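Local coordinates for erythrocyte membrane protein 1 (Plasmodium falciparum, PDB 6S8T) that binds the host receptor ICAM-1 through the DBLbeta domain described here, a step in the cytoadhesion of malaria-infected erythrocytes, at residues A[63-69]-A[143-147]; A[77-83]-A[118-124]; A[87-91]-A[152-156]; A[126-132]-A[213-217]; A[183-187]-A[285-289]. All blocks are in the same frame, centred on the assembly; numbering follows the deposited sequence.

Contact 1. Residues A[63-69]-A[143-147]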
# COMPACT_ATOMS: atom_id res chain seq x y z
N ILE A 63 5.25 13.78 20.67
CA ILE A 63 4.16 12.96 21.17
C ILE A 63 4.72 11.66 21.73
O ILE A 63 5.56 11.00 21.10
CB ILE A 63 3.12 12.71 20.07
CG1 ILE A 63 1.97 11.84 20.59
CG2 ILE A 63 3.76 12.08 18.84
CD1 ILE A 63 0.84 11.65 19.60
N THR A 64 4.27 11.28 22.92
CA THR A 64 4.79 10.14 23.64
C THR A 64 3.73 9.05 23.75
O THR A 64 2.65 9.14 23.16
CB THR A 64 5.29 10.57 25.02
OG1 THR A 64 4.18 11.06 25.80
CG2 THR A 64 6.33 11.67 24.90
N LEU A 65 4.05 8.01 24.52
CA LEU A 65 3.10 6.92 24.77
C LEU A 65 2.03 7.31 25.78
O LEU A 65 1.00 6.63 25.86
CB LEU A 65 3.85 5.68 25.27
CG LEU A 65 4.51 4.75 24.25
CD1 LEU A 65 5.61 5.44 23.46
CD2 LEU A 65 5.05 3.51 24.95
N GLN A 66 2.24 8.38 26.55
CA GLN A 66 1.23 8.84 27.49
C GLN A 66 0.04 9.49 26.79
O GLN A 66 -1.06 9.51 27.35
CB GLN A 66 1.84 9.82 28.49
CG GLN A 66 2.90 9.21 29.39
CD GLN A 66 3.51 10.23 30.33
OE1 GLN A 66 4.18 9.88 31.30
NE2 GLN A 66 3.28 11.51 30.04
N HIS A 67 0.24 10.02 25.58
CA HIS A 67 -0.83 10.67 24.82
C HIS A 67 -1.61 9.66 23.98
O HIS A 67 -1.87 9.87 22.80
CB HIS A 67 -0.24 11.77 23.94
CG HIS A 67 0.55 12.78 24.71
ND1 HIS A 67 1.85 12.55 25.12
CD2 HIS A 67 0.23 14.02 25.14
CE1 HIS A 67 2.30 13.61 25.77
NE2 HIS A 67 1.34 14.52 25.80
N SER A 68 -2.00 8.56 24.61
CA SER A 68 -2.70 7.47 23.94
C SER A 68 -3.77 6.91 24.87
O SER A 68 -3.65 6.96 26.09
CB SER A 68 -1.74 6.36 23.52
OG SER A 68 -2.44 5.20 23.12
N ASN A 69 -4.83 6.37 24.26
CA ASN A 69 -5.91 5.72 25.00
C ASN A 69 -5.86 4.20 24.87
O ASN A 69 -6.89 3.53 24.99
CB ASN A 69 -7.27 6.25 24.54
CG ASN A 69 -7.67 7.53 25.24
OD1 ASN A 69 -7.34 7.73 26.41
ND2 ASN A 69 -8.39 8.40 24.54
N GLY A 143 -5.15 12.03 18.30
CA GLY A 143 -3.93 11.75 19.04
C GLY A 143 -3.42 10.34 18.80
O GLY A 143 -2.22 10.13 18.56
N ASP A 144 -4.31 9.35 18.84
CA ASP A 144 -3.89 7.97 18.63
C ASP A 144 -3.56 7.70 17.17
O ASP A 144 -2.71 6.85 16.87
CB ASP A 144 -4.97 7.01 19.13
CG ASP A 144 -4.70 6.52 20.55
OD1 ASP A 144 -3.56 6.06 20.81
OD2 ASP A 144 -5.61 6.59 21.40
N VAL A 145 -4.22 8.40 16.24
CA VAL A 145 -3.88 8.24 14.82
C VAL A 145 -2.51 8.85 14.54
O VAL A 145 -1.72 8.29 13.77
CB VAL A 145 -4.98 8.85 13.94
CG1 VAL A 145 -4.54 8.86 12.48
CG2 VAL A 145 -6.28 8.09 14.10
N GLN A 146 -2.21 10.00 15.15
CA GLN A 146 -0.90 10.62 14.96
C GLN A 146 0.20 9.82 15.64
O GLN A 146 1.33 9.77 15.14
CB GLN A 146 -0.91 12.06 15.47
CG GLN A 146 -1.70 13.02 14.59
CD GLN A 146 -1.65 14.45 15.11
OE1 GLN A 146 -2.10 14.73 16.22
NE2 GLN A 146 -1.10 15.35 14.31
N LEU A 147 -0.10 9.20 16.78
CA LEU A 147 0.90 8.35 17.43
C LEU A 147 1.22 7.13 16.58
O LEU A 147 2.39 6.77 16.43
CB LEU A 147 0.40 7.92 18.82
CG LEU A 147 1.33 6.97 19.58
CD1 LEU A 147 2.62 7.68 19.98
CD2 LEU A 147 0.64 6.39 20.80
O HOH W 1 -7.70 8.13 21.62

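Contact 2. Residues A[77-83]-A[118-124]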
# COMPACT_ATOMS: atom_id res chain seq x y z
N GLY A 77 1.63 -1.00 25.63
CA GLY A 77 0.64 -0.26 24.87
C GLY A 77 1.23 0.56 23.74
O GLY A 77 0.63 1.55 23.32
N GLY A 78 2.40 0.16 23.24
CA GLY A 78 2.99 0.86 22.12
C GLY A 78 2.31 0.52 20.80
O GLY A 78 1.64 -0.50 20.66
N ALA A 79 2.49 1.41 19.82
CA ALA A 79 1.88 1.19 18.52
C ALA A 79 2.53 0.03 17.78
O ALA A 79 1.84 -0.69 17.04
CB ALA A 79 1.94 2.46 17.68
N CYS A 80 3.83 -0.17 17.96
CA CYS A 80 4.54 -1.28 17.33
C CYS A 80 4.62 -2.51 18.22
O CYS A 80 5.44 -3.40 17.96
CB CYS A 80 5.95 -0.85 16.91
SG CYS A 80 6.06 0.36 15.57
N THR A 81 3.79 -2.59 19.26
CA THR A 81 3.86 -3.70 20.20
C THR A 81 3.52 -5.01 19.51
O THR A 81 2.42 -5.18 18.97
CB THR A 81 2.93 -3.46 21.38
OG1 THR A 81 3.40 -2.34 22.15
CG2 THR A 81 2.87 -4.68 22.28
N GLY A 82 4.47 -5.94 19.53
CA GLY A 82 4.25 -7.27 18.98
C GLY A 82 4.06 -7.34 17.48
O GLY A 82 3.26 -8.15 17.00
N LYS A 83 4.79 -6.52 16.72
CA LYS A 83 4.69 -6.51 15.27
C LYS A 83 6.00 -7.00 14.66
O LYS A 83 7.09 -6.60 15.09
CB LYS A 83 4.36 -5.11 14.74
CG LYS A 83 3.04 -4.53 15.26
CD LYS A 83 1.84 -5.31 14.74
CE LYS A 83 0.54 -4.75 15.29
NZ LYS A 83 -0.65 -5.53 14.84
N MET A 118 2.09 -3.59 10.06
CA MET A 118 1.92 -2.18 10.35
C MET A 118 1.70 -1.96 11.84
O MET A 118 1.08 -2.77 12.53
CB MET A 118 0.74 -1.64 9.54
CG MET A 118 0.69 -0.14 9.35
SD MET A 118 -0.48 0.31 8.05
CE MET A 118 -0.68 2.06 8.38
N CYS A 119 2.21 -0.83 12.35
CA CYS A 119 2.17 -0.52 13.79
C CYS A 119 0.86 0.17 14.14
O CYS A 119 0.78 1.39 14.29
CB CYS A 119 3.36 0.33 14.19
SG CYS A 119 5.00 -0.44 14.03
N THR A 120 -0.19 -0.64 14.31
CA THR A 120 -1.52 -0.13 14.66
C THR A 120 -2.05 -0.77 15.94
O THR A 120 -3.26 -0.83 16.16
CB THR A 120 -2.50 -0.35 13.52
OG1 THR A 120 -2.55 -1.75 13.20
CG2 THR A 120 -2.07 0.43 12.29
N SER A 121 -1.14 -1.24 16.81
CA SER A 121 -1.55 -1.99 17.99
C SER A 121 -2.30 -1.11 18.99
O SER A 121 -3.21 -1.60 19.67
CB SER A 121 -0.33 -2.63 18.65
OG SER A 121 -0.71 -3.42 19.76
N ASN A 122 -1.94 0.17 19.09
CA ASN A 122 -2.68 1.07 19.97
C ASN A 122 -4.12 1.22 19.49
O ASN A 122 -5.05 1.29 20.31
CB ASN A 122 -1.99 2.43 20.05
CG ASN A 122 -1.92 3.14 18.71
OD1 ASN A 122 -1.61 2.52 17.69
ND2 ASN A 122 -2.20 4.44 18.70
N LEU A 123 -4.33 1.28 18.18
CA LEU A 123 -5.68 1.41 17.64
C LEU A 123 -6.47 0.12 17.81
O LEU A 123 -7.70 0.17 17.96
CB LEU A 123 -5.62 1.82 16.17
CG LEU A 123 -5.00 3.18 15.86
CD1 LEU A 123 -4.86 3.36 14.35
CD2 LEU A 123 -5.84 4.30 16.46
N GLU A 124 -5.80 -1.03 17.79
CA GLU A 124 -6.48 -2.31 17.93
C GLU A 124 -6.99 -2.54 19.35
O GLU A 124 -7.94 -3.31 19.53
CB GLU A 124 -5.56 -3.45 17.51
CG GLU A 124 -5.17 -3.45 16.04
CD GLU A 124 -3.95 -4.31 15.74
OE1 GLU A 124 -3.00 -3.80 15.11
OE2 GLU A 124 -3.94 -5.49 16.16
O HOH W 2 -0.32 -4.80 11.77

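Contact 3. Residues A[87-91]-A[152-156]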
# COMPACT_ATOMS: atom_id res chain seq x y z
N ASN A 87 11.02 -10.64 11.78
CA ASN A 87 11.82 -9.70 10.98
C ASN A 87 11.72 -10.03 9.49
O ASN A 87 12.72 -10.31 8.82
CB ASN A 87 13.27 -9.67 11.46
CG ASN A 87 13.41 -9.11 12.85
OD1 ASN A 87 13.50 -7.89 13.03
ND2 ASN A 87 13.44 -9.98 13.85
N GLU A 88 10.49 -9.99 8.98
CA GLU A 88 10.23 -10.24 7.57
C GLU A 88 9.71 -9.02 6.83
O GLU A 88 9.54 -9.09 5.61
CB GLU A 88 9.21 -11.38 7.41
CG GLU A 88 9.70 -12.72 7.92
CD GLU A 88 8.63 -13.79 7.80
OE1 GLU A 88 7.45 -13.43 7.65
OE2 GLU A 88 8.99 -14.99 7.84
N ARG A 89 9.49 -7.90 7.53
CA ARG A 89 8.68 -6.82 6.97
C ARG A 89 9.30 -6.23 5.70
O ARG A 89 8.59 -5.95 4.73
CB ARG A 89 8.47 -5.72 8.01
CG ARG A 89 7.49 -4.64 7.56
CD ARG A 89 7.21 -3.61 8.65
NE ARG A 89 6.15 -2.70 8.26
CZ ARG A 89 5.75 -1.64 8.96
NH1 ARG A 89 4.77 -0.87 8.50
NH2 ARG A 89 6.34 -1.35 10.11
N PHE A 90 10.62 -6.05 5.68
CA PHE A 90 11.27 -5.46 4.52
C PHE A 90 12.42 -6.33 4.04
O PHE A 90 13.41 -5.83 3.50
CB PHE A 90 11.75 -4.04 4.82
CG PHE A 90 10.63 -3.06 5.03
CD1 PHE A 90 9.86 -2.62 3.96
CD2 PHE A 90 10.34 -2.57 6.29
CE1 PHE A 90 8.82 -1.72 4.14
CE2 PHE A 90 9.31 -1.66 6.49
CZ PHE A 90 8.55 -1.24 5.41
N LYS A 91 12.30 -7.65 4.22
CA LYS A 91 13.30 -8.59 3.72
C LYS A 91 12.97 -8.97 2.28
O LYS A 91 11.82 -9.29 1.96
CB LYS A 91 13.35 -9.83 4.61
CG LYS A 91 14.46 -10.80 4.23
CD LYS A 91 14.51 -11.99 5.18
CE LYS A 91 15.59 -12.97 4.76
NZ LYS A 91 15.64 -14.16 5.66
N ASP A 152 4.90 4.23 13.20
CA ASP A 152 4.99 3.34 12.05
C ASP A 152 6.01 3.87 11.04
O ASP A 152 6.75 3.09 10.43
CB ASP A 152 3.62 3.15 11.39
CG ASP A 152 3.62 2.03 10.35
OD1 ASP A 152 3.92 0.87 10.71
OD2 ASP A 152 3.31 2.32 9.18
N ALA A 153 6.06 5.19 10.86
CA ALA A 153 7.06 5.78 9.98
C ALA A 153 8.47 5.56 10.51
O ALA A 153 9.40 5.27 9.75
CB ALA A 153 6.79 7.27 9.79
N ASP A 154 8.66 5.70 11.83
CA ASP A 154 9.98 5.47 12.41
C ASP A 154 10.39 4.01 12.28
O ASP A 154 11.56 3.72 12.00
CB ASP A 154 9.98 5.91 13.88
CG ASP A 154 11.34 5.77 14.53
OD1 ASP A 154 12.30 6.44 14.08
OD2 ASP A 154 11.46 4.99 15.50
N GLU A 155 9.45 3.09 12.45
CA GLU A 155 9.76 1.67 12.33
C GLU A 155 10.08 1.28 10.89
O GLU A 155 10.91 0.39 10.66
CB GLU A 155 8.60 0.83 12.86
CG GLU A 155 8.96 -0.62 13.15
CD GLU A 155 9.84 -0.78 14.37
OE1 GLU A 155 9.82 0.12 15.24
OE2 GLU A 155 10.56 -1.80 14.47
N ILE A 156 9.43 1.92 9.91
CA ILE A 156 9.70 1.61 8.51
C ILE A 156 11.13 1.99 8.15
O ILE A 156 11.85 1.22 7.50
CB ILE A 156 8.69 2.33 7.60
CG1 ILE A 156 7.33 1.65 7.66
CG2 ILE A 156 9.20 2.38 6.16
CD1 ILE A 156 6.23 2.42 6.94

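Contact 4. Residues A[126-132]-A[213-217]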
# COMPACT_ATOMS: atom_id res chain seq x y z
N LEU A 126 -8.06 -0.09 21.71
CA LEU A 126 -8.60 1.14 22.27
C LEU A 126 -9.64 0.84 23.35
O LEU A 126 -10.33 -0.18 23.32
CB LEU A 126 -9.25 1.99 21.17
CG LEU A 126 -8.34 2.78 20.23
CD1 LEU A 126 -9.17 3.55 19.21
CD2 LEU A 126 -7.44 3.73 21.01
N ASN A 127 -9.72 1.74 24.32
CA ASN A 127 -10.80 1.75 25.30
C ASN A 127 -11.78 2.82 24.84
O ASN A 127 -11.54 4.02 25.01
CB ASN A 127 -10.28 2.03 26.71
CG ASN A 127 -11.38 2.03 27.75
OD1 ASN A 127 -12.02 3.05 28.00
ND2 ASN A 127 -11.60 0.88 28.37
N VAL A 128 -12.90 2.39 24.25
CA VAL A 128 -13.84 3.32 23.63
C VAL A 128 -14.46 4.26 24.64
O VAL A 128 -14.96 5.33 24.26
CB VAL A 128 -14.93 2.54 22.86
CG1 VAL A 128 -14.32 1.72 21.74
CG2 VAL A 128 -15.72 1.65 23.82
N SER A 129 -14.45 3.90 25.93
CA SER A 129 -14.96 4.82 26.95
C SER A 129 -14.02 6.01 27.12
O SER A 129 -14.46 7.16 27.18
CB SER A 129 -15.15 4.08 28.27
OG SER A 129 -16.17 3.10 28.16
N TRP A 130 -12.71 5.74 27.21
CA TRP A 130 -11.75 6.83 27.39
C TRP A 130 -11.74 7.78 26.21
O TRP A 130 -11.42 8.97 26.37
CB TRP A 130 -10.35 6.25 27.62
CG TRP A 130 -10.15 5.62 28.97
CD1 TRP A 130 -11.02 5.65 30.03
CD2 TRP A 130 -9.01 4.87 29.41
NE1 TRP A 130 -10.48 4.96 31.09
CE2 TRP A 130 -9.25 4.47 30.74
CE3 TRP A 130 -7.81 4.49 28.80
CZ2 TRP A 130 -8.34 3.72 31.47
CZ3 TRP A 130 -6.90 3.75 29.53
CH2 TRP A 130 -7.17 3.37 30.85
N VAL A 131 -12.10 7.30 25.02
CA VAL A 131 -12.10 8.15 23.84
C VAL A 131 -13.33 9.05 23.80
O VAL A 131 -13.24 10.20 23.35
CB VAL A 131 -11.99 7.29 22.57
CG1 VAL A 131 -11.92 8.16 21.33
CG2 VAL A 131 -10.77 6.38 22.66
N THR A 132 -14.48 8.57 24.28
CA THR A 132 -15.75 9.25 24.04
C THR A 132 -16.44 9.79 25.29
O THR A 132 -17.30 10.66 25.15
CB THR A 132 -16.73 8.30 23.33
OG1 THR A 132 -16.97 7.16 24.16
CG2 THR A 132 -16.17 7.86 21.99
N ILE A 213 -17.93 2.39 16.93
CA ILE A 213 -18.50 2.95 18.15
C ILE A 213 -18.06 4.40 18.33
O ILE A 213 -18.86 5.25 18.72
CB ILE A 213 -18.12 2.09 19.36
CG1 ILE A 213 -18.74 0.69 19.23
CG2 ILE A 213 -18.57 2.75 20.65
CD1 ILE A 213 -18.40 -0.23 20.38
N ILE A 214 -16.79 4.70 18.04
CA ILE A 214 -16.29 6.06 18.21
C ILE A 214 -17.03 7.02 17.30
O ILE A 214 -17.53 8.07 17.74
CB ILE A 214 -14.77 6.10 17.97
CG1 ILE A 214 -14.03 5.29 19.03
CG2 ILE A 214 -14.27 7.54 17.97
CD1 ILE A 214 -12.55 5.11 18.76
N PHE A 215 -17.13 6.69 16.01
CA PHE A 215 -17.80 7.58 15.07
C PHE A 215 -19.30 7.65 15.29
O PHE A 215 -19.93 8.62 14.86
CB PHE A 215 -17.49 7.16 13.63
CG PHE A 215 -16.15 7.61 13.14
CD1 PHE A 215 -15.96 8.91 12.69
CD2 PHE A 215 -15.07 6.74 13.14
CE1 PHE A 215 -14.72 9.33 12.25
CE2 PHE A 215 -13.82 7.16 12.70
CZ PHE A 215 -13.65 8.45 12.25
N GLY A 216 -19.89 6.65 15.94
CA GLY A 216 -21.28 6.78 16.36
C GLY A 216 -21.46 7.90 17.38
O GLY A 216 -22.39 8.70 17.28
N LYS A 217 -20.55 7.97 18.36
CA LYS A 217 -20.57 9.08 19.30
C LYS A 217 -20.20 10.39 18.62
O LYS A 217 -20.69 11.45 19.03
CB LYS A 217 -19.60 8.80 20.46
CG LYS A 217 -20.19 7.98 21.59
CD LYS A 217 -21.30 8.73 22.30
CE LYS A 217 -21.70 8.03 23.59
NZ LYS A 217 -22.02 6.59 23.36

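Contact 5. Residues A[183-187]-A[285-289]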
# COMPACT_ATOMS: atom_id res chain seq x y z
N ARG A 183 4.79 6.65 2.28
CA ARG A 183 3.59 7.16 1.63
C ARG A 183 2.53 6.07 1.51
O ARG A 183 1.33 6.34 1.66
CB ARG A 183 3.94 7.73 0.25
CG ARG A 183 4.82 8.98 0.33
CD ARG A 183 5.43 9.33 -1.01
NE ARG A 183 4.41 9.57 -2.03
CZ ARG A 183 4.67 9.97 -3.27
NH1 ARG A 183 5.93 10.19 -3.64
NH2 ARG A 183 3.68 10.15 -4.13
N TYR A 184 2.95 4.82 1.26
CA TYR A 184 2.01 3.70 1.26
C TYR A 184 1.37 3.51 2.63
O TYR A 184 0.18 3.19 2.73
CB TYR A 184 2.73 2.42 0.84
CG TYR A 184 3.20 2.39 -0.60
CD1 TYR A 184 2.44 2.96 -1.62
CD2 TYR A 184 4.40 1.78 -0.95
CE1 TYR A 184 2.86 2.93 -2.93
CE2 TYR A 184 4.84 1.74 -2.26
CZ TYR A 184 4.06 2.32 -3.25
OH TYR A 184 4.48 2.29 -4.56
N SER A 185 2.15 3.70 3.71
CA SER A 185 1.60 3.54 5.05
C SER A 185 0.62 4.66 5.39
O SER A 185 -0.39 4.43 6.06
CB SER A 185 2.73 3.50 6.08
OG SER A 185 2.22 3.68 7.40
N PHE A 186 0.92 5.89 4.95
CA PHE A 186 -0.02 6.99 5.13
C PHE A 186 -1.33 6.71 4.40
O PHE A 186 -2.42 7.03 4.91
CB PHE A 186 0.61 8.29 4.64
CG PHE A 186 -0.36 9.43 4.44
CD1 PHE A 186 -0.86 10.14 5.52
CD2 PHE A 186 -0.76 9.80 3.16
CE1 PHE A 186 -1.75 11.19 5.33
CE2 PHE A 186 -1.65 10.85 2.97
CZ PHE A 186 -2.14 11.55 4.06
N ALA A 187 -1.26 6.10 3.22
CA ALA A 187 -2.47 5.82 2.46
C ALA A 187 -3.25 4.66 3.07
O ALA A 187 -4.49 4.70 3.13
CB ALA A 187 -2.12 5.53 1.00
N THR A 285 1.47 17.66 1.15
CA THR A 285 0.82 16.42 1.55
C THR A 285 0.67 15.52 0.33
O THR A 285 0.19 15.98 -0.72
CB THR A 285 -0.55 16.69 2.18
OG1 THR A 285 -0.42 17.64 3.24
CG2 THR A 285 -1.15 15.40 2.74
N PRO A 286 1.07 14.25 0.41
CA PRO A 286 0.96 13.37 -0.75
C PRO A 286 -0.49 13.02 -1.05
O PRO A 286 -1.38 13.14 -0.20
CB PRO A 286 1.76 12.13 -0.34
CG PRO A 286 1.70 12.14 1.15
CD PRO A 286 1.72 13.58 1.55
N LEU A 287 -0.72 12.56 -2.28
CA LEU A 287 -2.06 12.23 -2.76
C LEU A 287 -2.28 10.72 -2.88
O LEU A 287 -3.25 10.29 -3.52
CB LEU A 287 -2.32 12.91 -4.11
CG LEU A 287 -2.43 14.44 -4.07
CD1 LEU A 287 -2.47 15.00 -5.48
CD2 LEU A 287 -3.66 14.86 -3.29
N ASP A 288 -1.40 9.92 -2.28
CA ASP A 288 -1.52 8.47 -2.39
C ASP A 288 -2.82 7.95 -1.78
O ASP A 288 -3.34 6.92 -2.22
CB ASP A 288 -0.31 7.80 -1.72
CG ASP A 288 1.02 8.21 -2.33
OD1 ASP A 288 1.39 9.40 -2.24
OD2 ASP A 288 1.71 7.33 -2.91
N ASP A 289 -3.35 8.65 -0.78
CA ASP A 289 -4.57 8.18 -0.12
C ASP A 289 -5.82 8.31 -1.00
O ASP A 289 -6.90 7.91 -0.54
CB ASP A 289 -4.77 8.93 1.20
CG ASP A 289 -4.71 10.44 1.05
OD1 ASP A 289 -3.99 10.93 0.15
OD2 ASP A 289 -5.38 11.14 1.84

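Contact 1. Residues A[63-69]-A[143-147]
Loop 63-69 of this Duffy-binding-like domain lies against the early turns of helix 137-163, where D144 takes up S68 and N69, and L147 packs against I63. The carboxylate of D144 receives two consecutive loop residues, one on each oxygen. S68 OG donates over 2.7 Å to D144 OD1, which accepts on its syn lone pair. N69 N donates to D144 OD2 at 3.0 Å, nearly straight with an angle of 162° at the hydrogen and again from the syn side, 15° out of the carboxylate plane. A water bridges the same oxygen to the N69 side chain, giving its proton to D144 OD2 at 2.6 Å and accepting from N69 ND2. The amide oxygen of N69 is held separately by the backbone N of K49, and S68 OG also accepts from D70 N.

One helical turn on, L147 spreads its two methyls along the loop. With CG anti to the backbone N (chi1 177°), L147 CD2 reaches S68 CB at 3.6 Å and L147 CD1 lies 3.5 Å from T64 O. I63 comes in from the other end of the loop with an extended side chain; its CD1 touches L147 CB at 3.8 Å and rests 3.6 Å from G143 O. Within the loop, T64 OG1 and H67 ND1 are hydrogen-bonded at 2.8 Å, and H67 centres an inverse gamma turn.

N122 ND2 is a further donor to D144 OD1. Four donors thus surround a buried carboxylate, which probably favours its ionised form and fixes its rotation, while L147 supplies an apolar flank beside it.

Contact 2. Residues A[77-83]-A[118-124]
The flat carboxylate of E124 is approached from two directions at the same oxygen: K83 NZ lies on the syn lone pair of OE1, and T120 OG1 reaches OE1 from the anti side, 17° out of the plane. The lysine is bonded to E124 OE1 at 2.9 Å as a salt bridge, and T120 OG1 donates to E124 OE1 at 2.8 Å, holding the acid over the first turn of its own helix. K83 and E124 extend toward each other from opposite directions. The lysine chain is bent at chi2 (-67°), which lays its methylenes against the carbonyl oxygen of M118, with K83 CE 3.4 Å from M118 O. A water joins that carbonyl to the ammonium group.

A second flat group is the A79 peptide. S121 N donates to A79 O at 3.0 Å, in the carbonyl plane and on a lone pair, so the helix start is tied to the type I turn spanning G78 to T81. The A79 methyl faces the side chain of N122, its CB 3.6 Å from N122 OD1, an oxygen buried with no polar partner in the model. N122 ND2 donates to D144 OD1, and S121 OG is hydrogen-bonded to R72.

C80 SG and C119 SG are covalently joined at 2.0 Å, with a disulfide torsion of 96°. The type I turn overlaps the type II turn ending at K83 at C80 and T81, putting the cystine and the lysine on the same short loop. A disulfide between an irregular loop and the lead-in to a helix, reinforced by a salt bridge, fits the cystine-bound helical build of Duffy-binding-like domains.

Contact 3. Residues A[87-91]-A[152-156]
D152 OD1 is gripped by three donors: both terminal nitrogens of R89 and the backbone N of C119. The main bond of the pair is R89 NH1 to D152 OD1, 2.9 Å with an angle of 154° at the hydrogen, and it is part of a salt bridge. R89 NH2 adds a weak bond to D152 OD1 at 3.3 Å. The oxygen is met on its syn side and lies close to the guanidinium plane, although that plane and the carboxylate plane are turned 32° apart. The second carboxylate oxygen, OD2, probably bonds to S185 OG, though that serine has two conformers and the detail is doubtful.

R89 gets there with an arm stretched from CG to NE, its CG opposite the backbone N (chi1 -173°), spanning the distance between loop and helix. I156 covers one face of the guanidinium, with CG1 3.7 Å from R89 NH1 and displaced toward the rim; the two side chains cross at about a right angle. E155 CG comes near the plane of the group at its edge, 4.1 Å from R89 NH2, while the acid end of E155 pairs with R159 instead. The next loop residue, F90, packs on the same isoleucine, its CZ 3.8 Å from I156 CG2. I156 is thus shared between a cationic group and an aromatic ring, and the buried arginine charge is met by a carboxylate.

Helix 137-163 holds the loop further along, H163 ND1 taking the F90 amide and Y160 meeting its ring. I156 also touches A181 and V182, so this loop, which leads to strand 97-98, lies against helix 137-163, with helix 172-194 next to it.

Contact 4. Residues A[126-132]-A[213-217]
I214 is the bump at the centre of this contact, and its CD1 pushes between L126 and V131. I214 CD1 lies 3.7 Å from L126 CD1 and 4.0 Å from V131 CG1, and the I214 side chain crosses both neighbours at about a right angle. With CG1 opposite the carbonyl carbon (chi1 -65°), I214 turns its longer branch toward these two residues, while its CG2 also lies against V131 CG1, with T132 beyond it. The leucine and valine therefore form the two walls of the hollow that takes the isoleucine.

A second, shallower fit lies one helical turn along, where T132 sits across the base of K217. T132 CG2 approaches K217 CB at 3.9 Å and I214 CA at 4.2 Å, so the methyl rests over the step between these residues. Its hydroxyl is turned back on its own helix and donates to V128 O at 2.7 Å, leaving the carbon side to face the partner. At the outer margin V128 CB meets I213 CG2 at 4.3 Å, a looser touch between two beta-branched residues. The start of helix 128-132 is N-capped by N127, whose OD1 accepts from W130 N at 2.9 Å. All the direct contact is between carbon atoms.

The short axes of helices 128-132 and 213-217 run in nearly the same direction, 25° apart, with closest approach 10.0 Å, and side chains of both fill the gap. Helix 137-163 backs this packing: V131 touches S140, T132 touches A137, L126 touches D144 and F215 touches L141. H210, a turn earlier on helix 202-221, also packs against L126 and V128.

Contact 5. Residues A[183-187]-A[285-289]
R183 and D288 meet at right angles, the guanidinium and carboxylate planes lying 89° apart. The arginine comes side-on and gives two nitrogens to a single oxygen: R183 NE binds D288 OD1 at 3.0 Å and R183 NH2 binds D288 OD1 at 3.1 Å. The oxygen lies in the guanidinium plane, at its edge; NH2 meets its syn lone pair, whereas NE comes in well out of the carboxylate plane. A bend at chi3 (59°) in the arginine brings this edge round to the acid. NH1 donates to the carbonyl of D277.

F186 follows on the same helix and is set obliquely to its neighbours. F186 CD2 touches P286 CG at 3.9 Å, and F186 CE2 reaches D289 CG at 3.6 Å, the ring and the carboxylate tilted 55° from each other. D289 does not spend its charge on the ring: OD1 pairs with R257 and OD2 accepts from W253. W261 meets the F186 ring edge-to-face, so W261, P286 and D289 all border it.

Between the two acids, A187 offers only a methyl. A187 CB lies 3.7 Å from D288 O and 3.8 Å from D289 CA, which lets the short 3-10 segment 288-289 press onto the helix.

Helix 172-194 thus holds the loop that joins helix 246-268 to helix 293-319 by a salt bridge to a buried aspartate, a ring and a small residue. The disulfide C179-C278 ties the same helix to the same loop, a cystine-reinforced helix-to-loop joint within the largely helical Duffy-binding-like fold.

Contacts 1, 2, 3 and 5 are buried, whereas contact 4, farthest from the centre of the chain, is partly exposed. This matches their chemistry: contact 4 is carbon-to-carbon packing, including T132 and the K217 methylenes, while the more buried contacts each involve a buried acid, an aspartate alone (contact 1) or one in a salt bridge (contacts 2, 3 and 5). Only contact 2 adds a covalent link between its own segments. Helix 137-163 serves both contacts 1 and 3, receiving two separate parts of one long loop. Contact 2 touches contacts 1, 3 and 5; contact 1 also touches contact 4, and contact 3 touches contact 5. Contacts 3 and 4, about 29 Å apart between centres, do not touch.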